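Long-range contact in P-granule scaffold (Caenorhabditis japonica, PDB 5W4A), which probably serves as a scaffold for germ-line P granules and probably binds RNA, this construct being its N-terminal domain: residues 46-51 against 210-215. Sequence-based numbering, arbitrary orientation.
Sequences YVFGAS and DIIRNG
Phe48, just past the end of helix 42-47, meets Ile212 in the last turn of helix 206-213, bringing the two helix termini together. Its ring atom CD2 lies 3.7 Å from Ile212 CD1, the two side chains running at a slant to one another. Ile212 achieves this with CG1 placed beside its own backbone N (chi1 -71°) and the chain then extended (chi2 170°), which carries the terminal methyl out to the ring. The Phe48 carbonyl faces the turn of the other helix. Its O comes unusually close to Ile211 CG2, at 2.9 Å, a value whose exactness is doubtful. The same Phe48 O lies 3.4 Å from Ile212 CG1. Ile212 N is also near this O, at 3.2 Å, but the angle is too poor for a hydrogen bond. Gly49 has a positive phi of 80° and ends helix 42-47 in a Schellman motif. Here the backbones come close, Gly49 CA standing 4.8 Å from Ile212 CA; a beta carbon on Gly49 would run into the Ile211 carbonyl. Ala50 follows against Ile211: its N is 3.4 Å from Ile211 CG2, and its CB touches the same methyl at 3.8 Å. That one branch of Ile211 thus packs against three successive residues of the turn. Beyond the pair, Leu33 and Val34 of helix 30-35 pack on Ile211, while Ile212 also touches Tyr173 and Phe197, Leu198 and Leu201. With an alanine at Ile212, the Phe48 ring would probably lose the methyl that CD2 rests on, and a gap would open between the turn and helix 206-213. No hydrogen bond or salt bridge spans the two segments, so the C-terminal helix is held against this turn by apolar packing and close fit, with glycine permitting the near approach of the backbones.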
loop_
_atom_site.group_PDB
_atom_site.type_symbol
_atom_site.label_atom_id
_atom_site.label_comp_id
_atom_site.label_asym_id
_atom_site.label_seq_id
_atom_site.Cartn_x
_atom_site.Cartn_y
_atom_site.Cartn_z
ATOM N N TYR C 46 -28.055 3.454 -6.589
ATOM C CA TYR C 46 -27.563 3.966 -5.322
ATOM C C TYR C 46 -26.088 4.335 -5.401
ATOM O O TYR C 46 -25.678 5.406 -4.943
ATOM C CB TYR C 46 -27.790 2.929 -4.238
ATOM C CG TYR C 46 -27.405 3.382 -2.866
ATOM C CD1 TYR C 46 -28.199 4.289 -2.194
ATOM C CD2 TYR C 46 -26.278 2.887 -2.227
ATOM C CE1 TYR C 46 -27.890 4.703 -0.922
ATOM C CE2 TYR C 46 -25.944 3.303 -0.951
ATOM C CZ TYR C 46 -26.763 4.214 -0.298
ATOM O OH TYR C 46 -26.481 4.654 0.983
ATOM N N VAL C 47 -25.259 3.440 -5.947
ATOM C CA VAL C 47 -23.817 3.697 -6.017
ATOM C C VAL C 47 -23.502 4.993 -6.768
ATOM O O VAL C 47 -22.605 5.763 -6.365
ATOM C CB VAL C 47 -23.111 2.498 -6.673
ATOM C CG1 VAL C 47 -21.707 2.885 -7.117
ATOM C CG2 VAL C 47 -23.060 1.333 -5.696
ATOM N N PHE C 48 -24.195 5.236 -7.879
ATOM C CA PHE C 48 -23.907 6.348 -8.777
ATOM C C PHE C 48 -24.682 7.606 -8.414
ATOM O O PHE C 48 -24.628 8.592 -9.161
ATOM C CB PHE C 48 -24.158 5.916 -10.232
ATOM C CG PHE C 48 -23.042 5.076 -10.772
ATOM C CD1 PHE C 48 -23.033 3.695 -10.616
ATOM C CD2 PHE C 48 -21.951 5.677 -11.373
ATOM C CE1 PHE C 48 -21.945 2.945 -11.063
ATOM C CE2 PHE C 48 -20.863 4.931 -11.791
ATOM C CZ PHE C 48 -20.871 3.571 -11.666
ATOM N N GLY C 49 -25.415 7.581 -7.304
ATOM C CA GLY C 49 -26.067 8.774 -6.796
ATOM C C GLY C 49 -27.359 9.128 -7.481
ATOM O O GLY C 49 -27.839 10.259 -7.314
ATOM N N ALA C 50 -27.940 8.200 -8.249
ATOM C CA ALA C 50 -29.200 8.438 -8.948
ATOM C C ALA C 50 -30.410 8.226 -8.067
ATOM O O ALA C 50 -31.498 8.700 -8.407
ATOM C CB ALA C 50 -29.323 7.507 -10.161
ATOM N N SER C 51 -30.237 7.503 -6.967
ATOM C CA SER C 51 -31.284 7.205 -6.010
ATOM C C SER C 51 -30.651 7.141 -4.628
ATOM O O SER C 51 -29.495 6.740 -4.480
ATOM C CB SER C 51 -31.981 5.883 -6.322
ATOM O OG SER C 51 -32.957 5.601 -5.325
ATOM N N ASP C 210 -21.663 13.137 -13.581
ATOM C CA ASP C 210 -22.618 14.178 -13.209
ATOM C C ASP C 210 -23.614 13.691 -12.151
ATOM O O ASP C 210 -23.916 14.420 -11.200
ATOM C CB ASP C 210 -23.332 14.674 -14.463
ATOM C CG ASP C 210 -24.361 15.752 -14.171
ATOM O OD1 ASP C 210 -24.023 16.734 -13.472
ATOM O OD2 ASP C 210 -25.503 15.616 -14.658
ATOM N N ILE C 211 -24.080 12.442 -12.259
ATOM C CA ILE C 211 -24.997 11.905 -11.254
ATOM C C ILE C 211 -24.305 11.819 -9.894
ATOM O O ILE C 211 -24.870 12.198 -8.862
ATOM C CB ILE C 211 -25.547 10.528 -11.695
ATOM C CG1 ILE C 211 -26.174 10.578 -13.089
ATOM C CG2 ILE C 211 -26.613 10.082 -10.730
ATOM C CD1 ILE C 211 -26.378 9.195 -13.699
ATOM N N ILE C 212 -23.068 11.328 -9.866
ATOM C CA ILE C 212 -22.353 11.208 -8.601
ATOM C C ILE C 212 -22.148 12.577 -7.960
ATOM O O ILE C 212 -22.263 12.728 -6.738
ATOM C CB ILE C 212 -21.012 10.491 -8.820
ATOM C CG1 ILE C 212 -21.266 9.002 -9.131
ATOM C CG2 ILE C 212 -20.094 10.675 -7.596
ATOM C CD1 ILE C 212 -20.056 8.274 -9.600
ATOM N N ARG C 213 -21.792 13.582 -8.764
ATOM C CA ARG C 213 -21.564 14.922 -8.222
ATOM C C ARG C 213 -22.860 15.562 -7.755
ATOM O O ARG C 213 -22.899 16.200 -6.698
ATOM C CB ARG C 213 -20.916 15.820 -9.277
ATOM C CG ARG C 213 -19.481 15.516 -9.539
ATOM C CD ARG C 213 -18.781 16.672 -10.236
ATOM N NE ARG C 213 -17.351 16.413 -10.338
ATOM C CZ ARG C 213 -16.754 15.862 -11.387
ATOM N NH1 ARG C 213 -17.455 15.512 -12.470
ATOM N NH2 ARG C 213 -15.448 15.658 -11.354
ATOM N N ASN C 214 -23.929 15.400 -8.536
ATOM C CA ASN C 214 -25.105 16.254 -8.420
ATOM C C ASN C 214 -26.344 15.443 -8.065
ATOM O O ASN C 214 -26.780 15.487 -6.912
ATOM C CB ASN C 214 -25.268 17.036 -9.730
ATOM C CG ASN C 214 -23.985 17.800 -10.132
ATOM O OD1 ASN C 214 -23.308 18.396 -9.293
ATOM N ND2 ASN C 214 -23.656 17.772 -11.421
ATOM N N GLY C 215 -26.928 14.693 -9.004
ATOM C CA GLY C 215 -28.120 13.908 -8.718
ATOM C C GLY C 215 -28.719 13.172 -9.907
ATOM O O GLY C 215 -28.370 13.416 -11.063
#